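3-oxoacyl-(Acyl-carrier protein) synthase (Burkholderia xenovorans, PDB 4EFI) probably catalyses the condensation that forms 3-oxoacyl-acyl-carrier protein, like other beta-ketoacyl synthase III enzymes. Local coordinates at residues 213-216 against 221-224; 160-163 against 169-172; 97-102 against 106-111; 129-134 against 152-157. All coordinates share one frame; numbering follows the deposited sequence.

Contact 1 of 4, residues 213-216 against 221-224; sequences KPYD and ERMA
The Tyr215 ring meets Met223 obliquely, neither squarely over a face nor at an edge. The methyl carbon Met223 CE lies 3.4 Å from Tyr215 CE2, a tight approach, and Met223 SD stands 4.8 Å from the centroid of the Tyr215 ring, 64° off its normal. The other flat group, the Arg222 guanidinium, receives the tyrosine oxygen at its edge and near its plane: Tyr215 OH is 3.8 Å from Arg222 NH2, with ring and guanidinium planes 56° apart. With CG opposite the backbone N (chi1 179°), the ring is carried across to Met223, while Met223 runs out extended beyond CG to present sulfur and methyl together. The polar ends are gathered by a third residue: Asp220 OD2 is hydrogen-bonded to Tyr215 OH and also forms a salt bridge with Arg222 NH2, which probably brings hydroxyl and guanidinium close. Asp234 makes a second salt bridge with Arg222, through NH1, and so helps to fix its rotation. Phe232 of strand 232-233 packs on both Arg222 and Met223. Methionine sulfur beside tyrosine makes a Met-aromatic contact, here joining two parts of the long loop between strands 205-206 and 232-233.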
loop_
_atom_site.group_PDB
_atom_site.type_symbol
_atom_site.label_atom_id
_atom_site.label_comp_id
_atom_site.label_asym_id
_atom_site.label_seq_id
_atom_site.Cartn_x
_atom_site.Cartn_y
_atom_site.Cartn_z
ATOM N N LYS A 213 19.301 16.002 -1.744
ATOM C CA LYS A 213 20.504 15.601 -2.465
ATOM C C LYS A 213 20.137 15.118 -3.860
ATOM O O LYS A 213 20.030 13.905 -4.051
ATOM C CB LYS A 213 21.241 14.494 -1.691
ATOM C CG LYS A 213 22.644 14.125 -2.229
ATOM C CD LYS A 213 23.307 12.990 -1.429
ATOM C CE LYS A 213 24.650 12.562 -2.010
ATOM N NZ LYS A 213 25.723 13.537 -1.694
ATOM N N PRO A 214 19.978 16.060 -4.833
ATOM C CA PRO A 214 19.516 15.695 -6.176
ATOM C C PRO A 214 20.381 14.602 -6.781
ATOM O O PRO A 214 21.600 14.711 -6.801
ATOM C CB PRO A 214 19.614 17.003 -6.968
ATOM C CG PRO A 214 20.480 17.913 -6.158
ATOM C CD PRO A 214 20.310 17.490 -4.722
ATOM N N TYR A 215 19.738 13.536 -7.242
ATOM C CA TYR A 215 20.412 12.482 -7.982
ATOM C C TYR A 215 20.990 13.051 -9.283
ATOM O O TYR A 215 20.419 13.975 -9.865
ATOM C CB TYR A 215 19.404 11.391 -8.285
ATOM C CG TYR A 215 19.914 10.220 -9.083
ATOM C CD1 TYR A 215 20.444 9.099 -8.456
ATOM C CD2 TYR A 215 19.818 10.203 -10.468
ATOM C CE1 TYR A 215 20.877 8.015 -9.183
ATOM C CE2 TYR A 215 20.261 9.122 -11.200
ATOM C CZ TYR A 215 20.794 8.041 -10.558
ATOM O OH TYR A 215 21.218 6.957 -11.280
ATOM N N ASP A 216 22.154 12.553 -9.704
ATOM C CA ASP A 216 22.821 13.038 -10.917
ATOM C C ASP A 216 22.180 12.440 -12.181
ATOM O O ASP A 216 22.728 11.535 -12.829
ATOM C CB ASP A 216 24.316 12.717 -10.867
ATOM C CG ASP A 216 25.104 13.449 -11.925
ATOM O OD1 ASP A 216 24.486 14.108 -12.788
ATOM O OD2 ASP A 216 26.351 13.354 -11.893
ATOM N N GLU A 221 22.246 7.751 -18.378
ATOM C CA GLU A 221 21.705 7.673 -19.735
ATOM C C GLU A 221 20.229 7.301 -19.778
ATOM O O GLU A 221 19.512 7.717 -20.680
ATOM C CB GLU A 221 22.519 6.672 -20.576
ATOM N N ARG A 222 19.758 6.543 -18.791
ATOM C CA ARG A 222 18.382 6.071 -18.805
ATOM C C ARG A 222 17.414 7.220 -18.621
ATOM O O ARG A 222 16.221 7.075 -18.905
ATOM C CB ARG A 222 18.134 5.051 -17.693
ATOM C CG ARG A 222 19.093 3.882 -17.657
ATOM C CD ARG A 222 18.848 3.058 -16.399
ATOM N NE ARG A 222 19.103 3.859 -15.207
ATOM C CZ ARG A 222 18.692 3.547 -13.982
ATOM N NH1 ARG A 222 17.996 2.436 -13.771
ATOM N NH2 ARG A 222 18.972 4.339 -12.955
ATOM N N MET A 223 17.915 8.351 -18.119
ATOM C CA MET A 223 17.053 9.484 -17.775
ATOM C C MET A 223 17.038 10.606 -18.832
ATOM O O MET A 223 16.474 11.674 -18.585
ATOM C CB MET A 223 17.441 10.033 -16.393
ATOM C CG MET A 223 17.327 9.000 -15.298
ATOM S SD MET A 223 17.579 9.710 -13.675
ATOM C CE MET A 223 17.320 8.250 -12.675
ATOM N N ALA A 224 17.633 10.366 -20.003
ATOM C CA ALA A 224 17.602 11.328 -21.112
ATOM C C ALA A 224 16.160 11.719 -21.445
ATOM O O ALA A 224 15.310 10.854 -21.662
ATOM C CB ALA A 224 18.269 10.731 -22.334
#

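Contact 2 of 4, residues 160-163 against 169-172; sequences KMID and TSLL
Where the loop after strand 149-156 turns into helix 167-170, it folds back against that short helix, and Ile162 rests on Thr169 and Ser170. The branch methyl Ile162 CG2 does most of the touching, lying 3.6 Å from Thr169 OG1 and 3.5 Å from Ser170 OG. It is placed opposite its own backbone N, while CG1, opposite the carbonyl carbon (chi1 -59°), carries CD1 to 4.0 Å from Thr169 CB. Thus an apolar side chain covers two hydroxyls that hold polar partners of their own: Asp166 OD2 is hydrogen-bonded to Thr169 OG1 and the backbone oxygen of Asp166 to Ser170 OG. These bonds reach back three and four residues to Asp166, which immediately precedes helix 167-170, within the region assigned to the synthase III family. One water also bridges the loop and the helix: it accepts from Asp163 N at 2.9 Å and donates to Thr169 OG1 at 2.8 Å. Because Thr169 OG1 accepts from the water, its own hydrogen probably goes to Asp166 OD2. Ser170 OG also comes within 3.1 Å of Asp163 O. The side chain of Asp163 turns to a different partner, Asp163 OD1 being hydrogen-bonded to Thr165 OG1.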
loop_
_atom_site.group_PDB
_atom_site.type_symbol
_atom_site.label_atom_id
_atom_site.label_comp_id
_atom_site.label_asym_id
_atom_site.label_seq_id
_atom_site.Cartn_x
_atom_site.Cartn_y
_atom_site.Cartn_z
ATOM N N LYS A 160 0.611 13.003 -8.415
ATOM C CA LYS A 160 1.207 14.325 -8.320
ATOM C C LYS A 160 2.706 14.337 -8.666
ATOM O O LYS A 160 3.322 15.396 -8.739
ATOM C CB LYS A 160 1.004 14.874 -6.907
ATOM C CG LYS A 160 -0.441 15.164 -6.507
ATOM C CD LYS A 160 -0.467 15.809 -5.111
ATOM C CE LYS A 160 -1.810 15.707 -4.426
ATOM N NZ LYS A 160 -2.761 16.708 -4.958
ATOM N N MET A 161 3.279 13.144 -8.796
ATOM C CA MET A 161 4.706 12.995 -9.137
ATOM C C MET A 161 4.961 12.371 -10.505
ATOM O O MET A 161 6.094 11.992 -10.814
ATOM C CB MET A 161 5.410 12.169 -8.069
ATOM C CG MET A 161 5.567 12.938 -6.762
ATOM S SD MET A 161 6.705 12.174 -5.610
ATOM C CE MET A 161 6.004 10.556 -5.686
ATOM N N ILE A 162 3.936 12.308 -11.349
ATOM C CA ILE A 162 4.067 11.693 -12.667
ATOM C C ILE A 162 4.338 12.720 -13.751
ATOM O O ILE A 162 3.715 13.783 -13.796
ATOM C CB ILE A 162 2.782 10.929 -13.011
ATOM C CG1 ILE A 162 2.523 9.843 -11.961
ATOM C CG2 ILE A 162 2.868 10.343 -14.417
ATOM C CD1 ILE A 162 3.761 9.008 -11.592
ATOM N N ASP A 163 5.289 12.405 -14.617
ATOM C CA ASP A 163 5.560 13.203 -15.794
ATOM C C ASP A 163 4.489 12.887 -16.832
ATOM O O ASP A 163 4.408 11.750 -17.288
ATOM C CB ASP A 163 6.936 12.822 -16.337
ATOM C CG ASP A 163 7.351 13.636 -17.548
ATOM O OD1 ASP A 163 6.501 14.293 -18.193
ATOM O OD2 ASP A 163 8.562 13.601 -17.853
ATOM N N THR A 169 4.304 5.492 -16.776
ATOM C CA THR A 169 3.888 5.898 -15.451
ATOM C C THR A 169 2.533 6.610 -15.488
ATOM O O THR A 169 1.735 6.449 -14.577
ATOM C CB THR A 169 4.964 6.764 -14.724
ATOM O OG1 THR A 169 5.282 7.940 -15.480
ATOM C CG2 THR A 169 6.230 5.953 -14.489
ATOM N N SER A 170 2.280 7.378 -16.552
ATOM C CA SER A 170 1.027 8.133 -16.655
ATOM C C SER A 170 -0.200 7.250 -16.648
ATOM O O SER A 170 -1.226 7.601 -16.062
ATOM C CB SER A 170 1.011 8.975 -17.927
ATOM O OG SER A 170 1.821 10.118 -17.781
ATOM N N LEU A 171 -0.129 6.103 -17.312
ATOM C CA LEU A 171 -1.281 5.223 -17.417
ATOM C C LEU A 171 -1.440 4.296 -16.215
ATOM O O LEU A 171 -2.478 3.654 -16.053
ATOM C CB LEU A 171 -1.131 4.363 -18.681
ATOM C CG LEU A 171 -1.294 5.037 -20.045
ATOM C CD1 LEU A 171 -0.900 4.071 -21.144
ATOM C CD2 LEU A 171 -2.713 5.503 -20.278
ATOM N N LEU A 172 -0.420 4.212 -15.373
ATOM C CA LEU A 172 -0.354 3.201 -14.338
ATOM C C LEU A 172 -0.934 3.588 -12.983
ATOM O O LEU A 172 -1.638 2.814 -12.356
ATOM C CB LEU A 172 1.108 2.794 -14.149
ATOM C CG LEU A 172 1.361 1.733 -13.083
ATOM C CD1 LEU A 172 0.638 0.449 -13.370
ATOM C CD2 LEU A 172 2.863 1.487 -12.991
HETATM O O HOH W 1 6.765 9.936 -14.174
#

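Contact 3 of 4, residues 97-102 against 106-111; sequences TPNYRL and AFVLQA
Tyr100 and Val108 make the closer half of a small surface contact. The valine methyl Val108 CG2 comes up at the edge of the tyrosine ring, near its plane, 4.0 Å from Tyr100 CE2, and the two side chains cross at about a right angle. With CG opposite the carbonyl carbon (chi1 -47°), the tyrosine ring folds over its neighbour, Asn99 CB sitting 3.6 Å above the ring plane over its centre, so one ring face is covered by Asn99 while its edge meets the helix. The looser half is the approach of Asn99 ND2 to Val108 CG1 at 4.3 Å, at the margin of van der Waals range. The rest of the asparagine is tied elsewhere: Ser65 OG is hydrogen-bonded to Asn99 OD1, and Thr105 OG1 to Asn99 N. Tyr100 itself lies exposed at the surface, in contrast to the inner side of the helix, where Ala106 and Leu109 pack on Leu91 and Phe93 of strand 90-94. Val108 thus belongs to the outer flank of the helix, brushed by the loop that leads into it. That loop and helix 105-112 are part of the connection of a beta-alpha-beta crossover from strand 90-94 to the parallel, adjacent strand 120-124.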
loop_
_atom_site.group_PDB
_atom_site.type_symbol
_atom_site.label_atom_id
_atom_site.label_comp_id
_atom_site.label_asym_id
_atom_site.label_seq_id
_atom_site.Cartn_x
_atom_site.Cartn_y
_atom_site.Cartn_z
ATOM N N THR A 97 3.980 10.940 -0.060
ATOM C CA THR A 97 3.443 12.214 -0.521
ATOM C C THR A 97 2.858 13.037 0.637
ATOM O O THR A 97 1.685 13.396 0.637
ATOM C CB THR A 97 2.464 12.027 -1.710
ATOM O OG1 THR A 97 1.471 11.026 -1.397
ATOM C CG2 THR A 97 3.235 11.601 -2.961
ATOM N N PRO A 98 3.690 13.335 1.630
ATOM C CA PRO A 98 3.235 14.097 2.798
ATOM C C PRO A 98 2.853 15.551 2.462
ATOM O O PRO A 98 3.305 16.102 1.462
ATOM C CB PRO A 98 4.457 14.067 3.706
ATOM C CG PRO A 98 5.609 14.007 2.758
ATOM C CD PRO A 98 5.147 13.099 1.661
ATOM N N ASN A 99 2.111 16.181 3.368
ATOM C CA ASN A 99 1.680 17.557 3.140
ATOM C C ASN A 99 2.847 18.535 3.035
ATOM O O ASN A 99 2.890 19.379 2.136
ATOM C CB ASN A 99 0.772 18.040 4.295
ATOM C CG ASN A 99 -0.629 17.492 4.229
ATOM O OD1 ASN A 99 -0.941 16.627 3.408
ATOM N ND2 ASN A 99 -1.489 17.976 5.110
ATOM N N TYR A 100 3.764 18.443 4.010
ATOM C CA TYR A 100 4.840 19.410 4.197
ATOM C C TYR A 100 6.179 18.708 4.362
ATOM O O TYR A 100 6.241 17.549 4.777
ATOM C CB TYR A 100 4.638 20.271 5.476
ATOM C CG TYR A 100 3.239 20.813 5.606
ATOM C CD1 TYR A 100 2.727 21.677 4.662
ATOM C CD2 TYR A 100 2.411 20.398 6.629
ATOM C CE1 TYR A 100 1.428 22.145 4.742
ATOM C CE2 TYR A 100 1.105 20.867 6.729
ATOM C CZ TYR A 100 0.630 21.736 5.773
ATOM O OH TYR A 100 -0.685 22.202 5.823
ATOM N N ARG A 101 7.254 19.412 4.099
ATOM C CA ARG A 101 8.568 18.914 4.483
ATOM C C ARG A 101 8.633 18.777 5.993
ATOM O O ARG A 101 9.275 17.852 6.519
ATOM C CB ARG A 101 9.662 19.844 4.001
ATOM C CG ARG A 101 9.711 20.017 2.481
ATOM C CD ARG A 101 11.049 20.598 2.052
ATOM N NE ARG A 101 11.152 20.842 0.605
ATOM C CZ ARG A 101 11.404 19.910 -0.309
ATOM N NH1 ARG A 101 11.591 18.635 0.032
ATOM N NH2 ARG A 101 11.487 20.269 -1.580
ATOM N N LEU A 102 7.998 19.713 6.704
ATOM C CA LEU A 102 7.866 19.673 8.156
ATOM C C LEU A 102 6.760 20.674 8.486
ATOM O O LEU A 102 6.621 21.673 7.781
ATOM C CB LEU A 102 9.185 20.003 8.869
ATOM C CG LEU A 102 9.723 21.413 8.687
ATOM C CD1 LEU A 102 9.279 22.387 9.791
ATOM C CD2 LEU A 102 11.257 21.397 8.624
ATOM N N ALA A 106 1.493 13.249 10.237
ATOM C CA ALA A 106 0.871 12.583 11.378
ATOM C C ALA A 106 0.408 13.589 12.420
ATOM O O ALA A 106 -0.591 13.360 13.082
ATOM C CB ALA A 106 1.826 11.575 11.981
ATOM N N PHE A 107 1.108 14.709 12.567
ATOM C CA PHE A 107 0.684 15.737 13.531
ATOM C C PHE A 107 -0.581 16.436 13.069
ATOM O O PHE A 107 -1.464 16.745 13.883
ATOM C CB PHE A 107 1.803 16.758 13.773
ATOM C CG PHE A 107 2.970 16.174 14.485
ATOM C CD1 PHE A 107 2.897 15.923 15.848
ATOM C CD2 PHE A 107 4.119 15.844 13.803
ATOM C CE1 PHE A 107 3.930 15.335 16.508
ATOM C CE2 PHE A 107 5.166 15.252 14.468
ATOM C CZ PHE A 107 5.061 15.001 15.835
ATOM N N VAL A 108 -0.702 16.647 11.767
ATOM C CA VAL A 108 -1.907 17.238 11.209
ATOM C C VAL A 108 -3.087 16.292 11.447
ATOM O O VAL A 108 -4.190 16.718 11.822
ATOM C CB VAL A 108 -1.755 17.463 9.703
ATOM C CG1 VAL A 108 -3.055 17.985 9.108
ATOM C CG2 VAL A 108 -0.603 18.400 9.433
ATOM N N LEU A 109 -2.891 15.000 11.175
ATOM C CA LEU A 109 -3.948 14.017 11.412
ATOM C C LEU A 109 -4.315 13.928 12.886
ATOM O O LEU A 109 -5.501 13.816 13.234
ATOM C CB LEU A 109 -3.530 12.658 10.881
ATOM C CG LEU A 109 -3.569 12.502 9.360
ATOM C CD1 LEU A 109 -2.710 11.352 8.909
ATOM C CD2 LEU A 109 -5.015 12.284 8.882
ATOM N N GLN A 110 -3.322 13.963 13.763
ATOM C CA GLN A 110 -3.582 13.940 15.198
ATOM C C GLN A 110 -4.516 15.095 15.572
ATOM O O GLN A 110 -5.533 14.912 16.287
ATOM C CB GLN A 110 -2.246 14.010 15.954
ATOM C CG GLN A 110 -2.371 14.106 17.475
ATOM C CD GLN A 110 -2.362 15.533 17.968
ATOM O OE1 GLN A 110 -1.523 16.325 17.562
ATOM N NE2 GLN A 110 -3.304 15.871 18.852
ATOM N N ALA A 111 -4.202 16.296 15.113
ATOM C CA ALA A 111 -5.032 17.449 15.430
ATOM C C ALA A 111 -6.406 17.359 14.773
ATOM O O ALA A 111 -7.408 17.606 15.425
ATOM C CB ALA A 111 -4.332 18.759 15.063
#

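Contact 4 of 4, residues 129-134 against 152-157; sequences SGYPQA and LAVGDT
Ala134 and Tyr131 of helix 130-143 pack on Leu152 and Val154 of strand 149-156 through apolar contacts. The axes of helix 130-134 and strand 152-156 approach to 9.7 Å and run nearly antiparallel, at 171°. Ala134 CB touches two strand side chains, Leu152 CD1 at 4.0 Å and Val154 CG2 at 4.3 Å. The same valine methyl meets the tyrosine at its edge, near the ring plane, with Val154 CG2 4.1 Å from Tyr131 CD1. Tyr131 CG lies opposite the backbone N (chi1 -169°), which brings the ring edge to Val154, the two side chains crossing at about a right angle. A second kind of contact is methyl against carbonyl: both Leu152 methyls, CD1 and CD2, lie 3.6 Å from Ala134 O. The one polar end among the touching side chains, Tyr131 OH, is hydrogen-bonded to Thr180 OG1 on strand 176-184. Pro132, also on the helix, packs on Ala337 and Ala339 of the other sheet, so the helix lies between the two sheets, as in the layered thiolase fold. With no hydrogen bond across it, this buried interface depends on the fit of methyls, one ring edge and a backbone carbonyl rather than on directional bonds.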
loop_
_atom_site.group_PDB
_atom_site.type_symbol
_atom_site.label_atom_id
_atom_site.label_comp_id
_atom_site.label_asym_id
_atom_site.label_seq_id
_atom_site.Cartn_x
_atom_site.Cartn_y
_atom_site.Cartn_z
ATOM N N SER A 129 5.938 -1.548 -0.310
ATOM C CA SER A 129 6.182 -2.579 0.697
ATOM C C SER A 129 5.659 -2.169 2.069
ATOM O O SER A 129 5.851 -2.873 3.055
ATOM C CB SER A 129 7.678 -2.875 0.795
ATOM O OG SER A 129 8.347 -1.840 1.492
ATOM N N GLY A 130 5.006 -1.018 2.122
ATOM C CA GLY A 130 4.713 -0.371 3.395
ATOM C C GLY A 130 3.586 -0.952 4.223
ATOM O O GLY A 130 3.627 -0.822 5.441
ATOM N N TYR A 131 2.576 -1.566 3.611
ATOM C CA TYR A 131 1.418 -1.958 4.417
ATOM C C TYR A 131 1.761 -3.080 5.407
ATOM O O TYR A 131 1.434 -2.961 6.589
ATOM C CB TYR A 131 0.197 -2.285 3.569
ATOM C CG TYR A 131 -1.062 -2.435 4.397
ATOM C CD1 TYR A 131 -1.643 -1.341 5.030
ATOM C CD2 TYR A 131 -1.700 -3.664 4.519
ATOM C CE1 TYR A 131 -2.782 -1.473 5.772
ATOM C CE2 TYR A 131 -2.843 -3.804 5.236
ATOM C CZ TYR A 131 -3.394 -2.700 5.868
ATOM O OH TYR A 131 -4.567 -2.873 6.575
ATOM N N PRO A 132 2.421 -4.158 4.952
ATOM C CA PRO A 132 2.741 -5.195 5.946
ATOM C C PRO A 132 3.662 -4.687 7.048
ATOM O O PRO A 132 3.582 -5.107 8.183
ATOM C CB PRO A 132 3.382 -6.310 5.113
ATOM C CG PRO A 132 2.824 -6.092 3.755
ATOM C CD PRO A 132 2.755 -4.601 3.594
ATOM N N GLN A 133 4.563 -3.756 6.712
ATOM C CA GLN A 133 5.441 -3.152 7.724
ATOM C C GLN A 133 4.674 -2.320 8.730
ATOM O O GLN A 133 4.983 -2.355 9.925
ATOM C CB GLN A 133 6.532 -2.300 7.057
ATOM C CG GLN A 133 7.398 -3.084 6.074
ATOM C CD GLN A 133 8.652 -2.358 5.690
ATOM O OE1 GLN A 133 8.957 -2.216 4.490
ATOM N NE2 GLN A 133 9.415 -1.951 6.674
ATOM N N ALA A 134 3.694 -1.561 8.255
ATOM C CA ALA A 134 2.827 -0.792 9.145
ATOM C C ALA A 134 2.041 -1.696 10.090
ATOM O O ALA A 134 1.904 -1.400 11.285
ATOM C CB ALA A 134 1.872 0.062 8.343
ATOM N N LEU A 152 -3.414 3.197 11.534
ATOM C CA LEU A 152 -2.449 3.199 10.460
ATOM C C LEU A 152 -3.040 3.936 9.286
ATOM O O LEU A 152 -3.985 3.455 8.647
ATOM C CB LEU A 152 -2.075 1.778 10.029
ATOM C CG LEU A 152 -1.655 0.805 11.117
ATOM C CD1 LEU A 152 -1.483 -0.572 10.502
ATOM C CD2 LEU A 152 -0.400 1.266 11.816
ATOM N N ALA A 153 -2.486 5.109 9.012
ATOM C CA ALA A 153 -2.914 5.954 7.907
ATOM C C ALA A 153 -1.943 5.704 6.769
ATOM O O ALA A 153 -0.781 6.120 6.825
ATOM C CB ALA A 153 -2.875 7.412 8.340
ATOM N N VAL A 154 -2.362 4.953 5.748
ATOM C CA VAL A 154 -1.477 4.490 4.697
ATOM C C VAL A 154 -2.070 4.979 3.376
ATOM O O VAL A 154 -3.189 4.596 3.003
ATOM C CB VAL A 154 -1.312 2.965 4.715
ATOM C CG1 VAL A 154 -0.355 2.523 3.586
ATOM C CG2 VAL A 154 -0.826 2.519 6.091
ATOM N N GLY A 155 -1.364 5.875 2.692
ATOM C CA GLY A 155 -1.958 6.502 1.519
ATOM C C GLY A 155 -0.937 7.229 0.682
ATOM O O GLY A 155 0.181 7.506 1.119
ATOM N N ASP A 156 -1.331 7.564 -0.539
ATOM C CA ASP A 156 -0.426 8.259 -1.447
ATOM C C ASP A 156 -1.234 8.954 -2.522
ATOM O O ASP A 156 -2.350 8.512 -2.867
ATOM C CB ASP A 156 0.533 7.275 -2.135
ATOM C CG ASP A 156 1.971 7.393 -1.665
ATOM O OD1 ASP A 156 2.417 8.450 -1.178
ATOM O OD2 ASP A 156 2.677 6.378 -1.804
ATOM N N THR A 157 -0.663 10.010 -3.080
ATOM C CA THR A 157 -1.186 10.603 -4.312
ATOM C C THR A 157 -0.030 10.629 -5.324
ATOM O O THR A 157 0.501 11.677 -5.669
ATOM C CB THR A 157 -1.765 12.016 -4.123
ATOM O OG1 THR A 157 -0.751 12.892 -3.635
ATOM C CG2 THR A 157 -2.919 12.015 -3.132
#

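From the N terminus the order is contact 3, contact 4, contact 2, contact 1, in series, with none nesting or crossing. Contact 3 closes a short turn of three residues, joining the loop after strand 90-94 to helix 105-112; contact 4, spanning seventeen residues, ties helix 130-143 to strand 149-156. Contact 2 follows at once, folding the loop after that strand onto helix 167-170, and contact 1 closes four residues before strand 232-233. Thr97 joins three contacts: its OG1 probably hydrogen-bonds Asp156 OD1 and Thr157 N of contact 4, and its CG2 packs on Met161 CE of contact 2. Leu109 CD1 also packs on Ala153 CB. Contact 1 stands apart, nearest atoms about 8 Å from contacts 2 and 3.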